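Local coordinates for acyl-CoA Binding Protein (Moniliophthora perniciosa, PDB 3FP5), which probably binds long-chain acyl-CoA esters in the cytosol, serving as an intracellular carrier and buffer for fatty acid metabolism, at residues I48-L53 with K61-K66; Y35-Q40 with K66-T71. One frame throughout, in Å; residues are numbered along the deposited sequence. Where two conformers were deposited one is given.

Interaction 1 (I48-L53 with K61-K66); sequences ISRPGL and KWDAWK
Trp62, on helix 56-66 of the acyl-CoA-binding fold, meets the loop that leads into that helix, packing its indole against Ile48, Arg50 and Pro51. The apolar evidence is clearest over the indole face: Arg50 CA lies 3.5 Å from the centroid of the five-membered ring and 6° off its normal, a CH-pi contact. Lys66 CB covers the opposite face near the rim, so the ring is sandwiched between loop and helix. Pro51 CD touches Trp62 CB at 3.6 Å, and Ile48 CG1 reaches Trp62 CD1 at 3.8 Å.

The polar contacts fix the rotation of the ring and the reach of the arginine. Trp62 NE1 donates in its ring plane to Ile48 O (2.8 Å, N-H...O 163°), although the donor stands well above the carbonyl plane. With CG anti to the backbone N and the chain extended, Arg50 runs its methylenes past the six-membered ring, CG being 3.6 Å from Trp62 CE3, before its guanidinium meets Asp63. This salt bridge is side-on and nearly coplanar, the two planes 10° apart: Arg50 NE bonds Asp63 OD1 at 2.8 Å, and Arg50 NH2 takes the syn lone pair of Asp63 OD2, also at 2.8 Å.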
loop_
_atom_site.group_PDB
_atom_site.type_symbol
_atom_site.label_atom_id
_atom_site.label_comp_id
_atom_site.label_asym_id
_atom_site.label_seq_id
_atom_site.Cartn_x
_atom_site.Cartn_y
_atom_site.Cartn_z
ATOM N N ILE A 48 10.685 -0.502 -15.607
ATOM C CA ILE A 48 10.643 0.575 -16.597
ATOM C C ILE A 48 11.639 1.657 -16.222
ATOM O O ILE A 48 12.084 1.724 -15.077
ATOM C CB ILE A 48 9.252 1.227 -16.657
ATOM C CG1 ILE A 48 8.859 1.753 -15.272
ATOM C CG2 ILE A 48 8.220 0.234 -17.181
ATOM C CD1 ILE A 48 7.570 2.570 -15.267
ATOM N N SER A 49 11.993 2.501 -17.189
ATOM C CA SER A 49 12.878 3.630 -16.921
ATOM C C SER A 49 12.112 4.747 -16.220
ATOM O O SER A 49 10.885 4.817 -16.299
ATOM C CB SER A 49 13.518 4.152 -18.214
ATOM O OG SER A 49 14.555 3.289 -18.652
ATOM N N ARG A 50 12.838 5.613 -15.524
ATOM C CA ARG A 50 12.211 6.713 -14.806
ATOM C C ARG A 50 11.536 7.645 -15.799
ATOM O O ARG A 50 12.107 7.958 -16.846
ATOM C CB ARG A 50 13.259 7.476 -14.004
ATOM C CG ARG A 50 12.698 8.545 -13.082
ATOM C CD ARG A 50 13.812 9.076 -12.201
ATOM N NE ARG A 50 13.339 9.871 -11.068
ATOM C CZ ARG A 50 13.402 11.198 -11.005
ATOM N NH1 ARG A 50 13.900 11.892 -12.025
ATOM N NH2 ARG A 50 12.968 11.836 -9.926
ATOM N N PRO A 51 10.312 8.087 -15.482
ATOM C CA PRO A 51 9.634 9.055 -16.349
ATOM C C PRO A 51 10.418 10.357 -16.443
ATOM O O PRO A 51 11.331 10.589 -15.643
ATOM C CB PRO A 51 8.309 9.308 -15.619
ATOM C CG PRO A 51 8.090 8.102 -14.797
ATOM C CD PRO A 51 9.438 7.599 -14.401
ATOM N N GLY A 52 10.044 11.199 -17.403
ATOM C CA GLY A 52 10.685 12.487 -17.599
ATOM C C GLY A 52 10.542 13.417 -16.407
ATOM O O GLY A 52 9.678 13.220 -15.542
ATOM N N LEU A 53 11.391 14.438 -16.367
ATOM C CA LEU A 53 11.453 15.350 -15.223
ATOM C C LEU A 53 10.136 16.091 -14.975
ATOM O O LEU A 53 9.826 16.473 -13.846
ATOM C CB LEU A 53 12.580 16.361 -15.425
ATOM C CG LEU A 53 13.987 15.751 -15.482
ATOM C CD1 LEU A 53 15.031 16.829 -15.769
ATOM C CD2 LEU A 53 14.296 15.015 -14.187
ATOM N N LYS A 61 6.240 8.361 -8.099
ATOM C CA LYS A 61 5.871 6.955 -8.000
ATOM C C LYS A 61 7.044 6.047 -8.352
ATOM O O LYS A 61 7.307 5.059 -7.656
ATOM C CB LYS A 61 4.690 6.650 -8.923
ATOM C CG LYS A 61 3.360 7.191 -8.443
ATOM C CD LYS A 61 2.305 7.002 -9.534
ATOM C CE LYS A 61 0.899 7.144 -8.985
ATOM N NZ LYS A 61 -0.118 6.708 -9.981
ATOM N N TRP A 62 7.745 6.375 -9.432
ATOM C CA TRP A 62 8.863 5.544 -9.872
ATOM C C TRP A 62 9.951 5.498 -8.798
ATOM O O TRP A 62 10.463 4.422 -8.445
ATOM C CB TRP A 62 9.430 6.073 -11.189
ATOM C CG TRP A 62 10.444 5.160 -11.807
ATOM C CD1 TRP A 62 10.210 4.189 -12.732
ATOM C CD2 TRP A 62 11.845 5.116 -11.520
ATOM N NE1 TRP A 62 11.386 3.549 -13.055
ATOM C CE2 TRP A 62 12.404 4.102 -12.323
ATOM C CE3 TRP A 62 12.682 5.843 -10.669
ATOM C CZ2 TRP A 62 13.765 3.797 -12.303
ATOM C CZ3 TRP A 62 14.038 5.537 -10.650
ATOM C CH2 TRP A 62 14.562 4.530 -11.461
ATOM N N ASP A 63 10.313 6.670 -8.285
ATOM C CA ASP A 63 11.332 6.748 -7.236
ATOM C C ASP A 63 10.977 5.856 -6.040
ATOM O O ASP A 63 11.836 5.138 -5.521
ATOM C CB ASP A 63 11.508 8.197 -6.779
ATOM C CG ASP A 63 12.233 9.042 -7.811
ATOM O OD1 ASP A 63 12.829 8.462 -8.741
ATOM O OD2 ASP A 63 12.190 10.287 -7.696
ATOM N N ALA A 64 9.718 5.902 -5.619
ATOM C CA ALA A 64 9.267 5.071 -4.495
ATOM C C ALA A 64 9.436 3.587 -4.798
ATOM O O ALA A 64 10.017 2.842 -4.008
ATOM C CB ALA A 64 7.819 5.377 -4.139
ATOM N N TRP A 65 8.932 3.168 -5.955
ATOM C CA TRP A 65 9.077 1.792 -6.406
ATOM C C TRP A 65 10.553 1.371 -6.487
ATOM O O TRP A 65 10.931 0.310 -5.977
ATOM C CB TRP A 65 8.367 1.609 -7.755
ATOM C CG TRP A 65 8.245 0.191 -8.202
ATOM C CD1 TRP A 65 8.502 -0.932 -7.469
ATOM C CD2 TRP A 65 7.813 -0.262 -9.488
ATOM N NE1 TRP A 65 8.261 -2.060 -8.227
ATOM C CE2 TRP A 65 7.839 -1.674 -9.471
ATOM C CE3 TRP A 65 7.410 0.388 -10.656
ATOM C CZ2 TRP A 65 7.471 -2.444 -10.576
ATOM C CZ3 TRP A 65 7.046 -0.382 -11.754
ATOM C CH2 TRP A 65 7.082 -1.778 -11.707
ATOM N N LYS A 66 11.387 2.202 -7.113
ATOM C CA LYS A 66 12.814 1.912 -7.233
ATOM C C LYS A 66 13.437 1.715 -5.846
ATOM O O LYS A 66 14.291 0.850 -5.659
ATOM C CB LYS A 66 13.528 3.038 -8.008
ATOM C CG LYS A 66 15.054 2.909 -8.048
ATOM C CD LYS A 66 15.494 1.702 -8.858
ATOM C CE LYS A 66 17.001 1.710 -9.121
ATOM N NZ LYS A 66 17.334 0.660 -10.109
#

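Interaction 2 (Y35-Q40 with K66-T71); sequences YKYFKQ and KSVEGT
Gln40 has CG anti to its own N (chi1 -166°) and bends at chi2 (67°), which carries its amide alongside Val68 to the backbone of Thr71. There Gln40 NE2 donates to Thr71 O at 2.8 Å, almost straight at 172°, in the carbonyl plane and on a lone pair. Asp45 OD1 is a second acceptor for NE2 and also takes the N-H of Gly70, so one carboxylate oxygen ties the amide to the turn. The loop 66-71 is a type I turn (Lys66 to Glu69) overlapping a type II turn (Val68 to Thr71), and Val68 is the buried apolar residue it turns toward the helix. Val68 CG1 sits 3.9 Å from Lys36 CE and 3.7 Å from Tyr37 CZ, whereas CG2 faces Lys36 O at 3.8 Å. One water accepts from Lys36 NZ and donates to Ser67 OG, which is also hydrogen-bonded to Ala64 O of helix 56-66; a second joins Tyr37 OH to Thr71 OG1, and a third donates to both Gln40 O and Thr71 O. The contact thus seats the connection between helices 56-66 and 73-91 on helix 28-42, with Gln40 and Tyr37 also touching Ala76 of helix 73-91 and Lys36 touching Ala64.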
loop_
_atom_site.group_PDB
_atom_site.type_symbol
_atom_site.label_atom_id
_atom_site.label_comp_id
_atom_site.label_asym_id
_atom_site.label_seq_id
_atom_site.Cartn_x
_atom_site.Cartn_y
_atom_site.Cartn_z
ATOM N N TYR A 35 1.819 2.557 -2.806
ATOM C CA TYR A 35 2.133 2.376 -4.223
ATOM C C TYR A 35 3.359 1.492 -4.396
ATOM O O TYR A 35 3.337 0.520 -5.164
ATOM C CB TYR A 35 2.389 3.715 -4.933
ATOM C CG TYR A 35 2.745 3.519 -6.396
ATOM C CD1 TYR A 35 1.757 3.276 -7.337
ATOM C CD2 TYR A 35 4.075 3.518 -6.825
ATOM C CE1 TYR A 35 2.070 3.074 -8.673
ATOM C CE2 TYR A 35 4.399 3.318 -8.158
ATOM C CZ TYR A 35 3.392 3.096 -9.077
ATOM O OH TYR A 35 3.698 2.887 -10.401
ATOM N N LYS A 36 4.426 1.830 -3.678
ATOM C CA LYS A 36 5.699 1.169 -3.915
ATOM C C LYS A 36 5.591 -0.317 -3.562
ATOM O O LYS A 36 6.083 -1.174 -4.301
ATOM C CB LYS A 36 6.858 1.871 -3.181
ATOM C CG LYS A 36 6.935 1.640 -1.676
ATOM C CD LYS A 36 7.880 2.648 -1.025
ATOM C CE LYS A 36 8.050 2.371 0.461
ATOM N NZ LYS A 36 8.763 3.472 1.170
ATOM N N TYR A 37 4.900 -0.629 -2.468
ATOM C CA TYR A 37 4.756 -2.035 -2.095
ATOM C C TYR A 37 3.698 -2.757 -2.926
ATOM O O TYR A 37 3.794 -3.969 -3.135
ATOM C CB TYR A 37 4.544 -2.213 -0.585
ATOM C CG TYR A 37 5.831 -1.997 0.174
ATOM C CD1 TYR A 37 6.942 -2.808 -0.067
ATOM C CD2 TYR A 37 5.957 -0.967 1.105
ATOM C CE1 TYR A 37 8.124 -2.618 0.616
ATOM C CE2 TYR A 37 7.151 -0.758 1.780
ATOM C CZ TYR A 37 8.234 -1.592 1.527
ATOM O OH TYR A 37 9.429 -1.408 2.187
ATOM N N PHE A 38 2.692 -2.024 -3.409
ATOM C CA PHE A 38 1.753 -2.626 -4.338
ATOM C C PHE A 38 2.470 -3.120 -5.602
ATOM O O PHE A 38 2.281 -4.258 -6.017
ATOM C CB PHE A 38 0.618 -1.675 -4.712
ATOM C CG PHE A 38 -0.280 -2.232 -5.779
ATOM C CD1 PHE A 38 -1.294 -3.127 -5.454
ATOM C CD2 PHE A 38 -0.093 -1.889 -7.112
ATOM C CE1 PHE A 38 -2.118 -3.651 -6.438
ATOM C CE2 PHE A 38 -0.908 -2.414 -8.101
ATOM C CZ PHE A 38 -1.921 -3.296 -7.771
ATOM N N LYS A 39 3.287 -2.259 -6.206
ATOM C CA LYS A 39 4.044 -2.659 -7.385
ATOM C C LYS A 39 5.006 -3.794 -7.051
ATOM O O LYS A 39 5.077 -4.788 -7.768
ATOM C CB LYS A 39 4.791 -1.463 -7.973
ATOM C CG LYS A 39 3.869 -0.335 -8.356
ATOM C CD LYS A 39 2.897 -0.779 -9.442
ATOM C CE LYS A 39 3.622 -1.050 -10.746
ATOM N NZ LYS A 39 2.650 -1.155 -11.883
ATOM N N GLN A 40 5.724 -3.657 -5.942
ATOM C CA GLN A 40 6.728 -4.654 -5.563
ATOM C C GLN A 40 6.088 -6.022 -5.283
ATOM O O GLN A 40 6.698 -7.076 -5.516
ATOM C CB GLN A 40 7.524 -4.164 -4.354
ATOM C CG GLN A 40 8.806 -4.956 -4.081
ATOM C CD GLN A 40 9.878 -4.777 -5.162
ATOM O OE1 GLN A 40 9.848 -3.796 -5.913
ATOM N NE2 GLN A 40 10.812 -5.715 -5.246
ATOM N N LYS A 66 11.387 2.202 -7.113
ATOM C CA LYS A 66 12.814 1.912 -7.233
ATOM C C LYS A 66 13.437 1.715 -5.846
ATOM O O LYS A 66 14.291 0.850 -5.659
ATOM C CB LYS A 66 13.528 3.038 -8.008
ATOM C CG LYS A 66 15.054 2.909 -8.048
ATOM C CD LYS A 66 15.494 1.702 -8.858
ATOM C CE LYS A 66 17.001 1.710 -9.121
ATOM N NZ LYS A 66 17.334 0.660 -10.109
ATOM N N SER A 67 12.968 2.481 -4.865
ATOM C CA SER A 67 13.553 2.437 -3.520
ATOM C C SER A 67 13.347 1.106 -2.785
ATOM O O SER A 67 14.017 0.838 -1.781
ATOM C CB SER A 67 13.056 3.609 -2.667
ATOM O OG SER A 67 11.743 3.386 -2.178
ATOM N N VAL A 68 12.430 0.277 -3.272
ATOM C CA VAL A 68 12.211 -1.030 -2.656
ATOM C C VAL A 68 12.662 -2.189 -3.544
ATOM O O VAL A 68 12.295 -3.345 -3.317
ATOM C CB VAL A 68 10.759 -1.223 -2.154
ATOM C CG1 VAL A 68 10.460 -0.221 -1.062
ATOM C CG2 VAL A 68 9.741 -1.103 -3.302
ATOM N N GLU A 69 13.472 -1.876 -4.555
ATOM C CA GLU A 69 14.046 -2.915 -5.397
ATOM C C GLU A 69 14.765 -3.936 -4.512
ATOM O O GLU A 69 15.455 -3.568 -3.566
ATOM C CB GLU A 69 15.015 -2.285 -6.406
ATOM C CG GLU A 69 15.541 -3.247 -7.442
ATOM C CD GLU A 69 16.384 -2.557 -8.506
ATOM O OE1 GLU A 69 16.788 -1.395 -8.301
ATOM O OE2 GLU A 69 16.646 -3.191 -9.544
ATOM N N GLY A 70 14.576 -5.216 -4.804
ATOM C CA GLY A 70 15.228 -6.268 -4.047
ATOM C C GLY A 70 14.348 -6.853 -2.954
ATOM O O GLY A 70 14.686 -7.878 -2.355
ATOM N N THR A 71 13.217 -6.206 -2.685
ATOM C CA THR A 71 12.298 -6.692 -1.654
ATOM C C THR A 71 11.452 -7.841 -2.183
ATOM O O THR A 71 10.959 -7.798 -3.310
ATOM C CB THR A 71 11.367 -5.554 -1.181
ATOM O OG1 THR A 71 12.142 -4.545 -0.533
ATOM C CG2 THR A 71 10.312 -6.074 -0.199
HETATM O O HOH W 1 11.408 3.284 0.395
HETATM O O HOH W 2 11.593 -3.095 1.658
HETATM O O HOH W 3 9.087 -8.629 -5.309
#

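Both segments of interaction 1 fall within the span of chain that interaction 2 brings together, and the centres of the two contacts lie 11 Å apart. Lys66 belongs to both: it is the last residue of segment 61-66 and begins the type I turn of interaction 2, where its NZ forms a salt bridge with Glu69 OE1. Helices 28-42 and 56-66 also meet directly, Trp65 CE2 lying 3.4 Å from Lys39 CB and Ala64 O 3.4 Å from Lys36 CB. Trp65 NE1 hydrogen-bonds to Gly44 O and, weakly, to Gln40 OE1. No acyl-CoA is bound; the zinc ion, held by His2 and Glu74, is remote, about 13 Å from the Thr71 side chain.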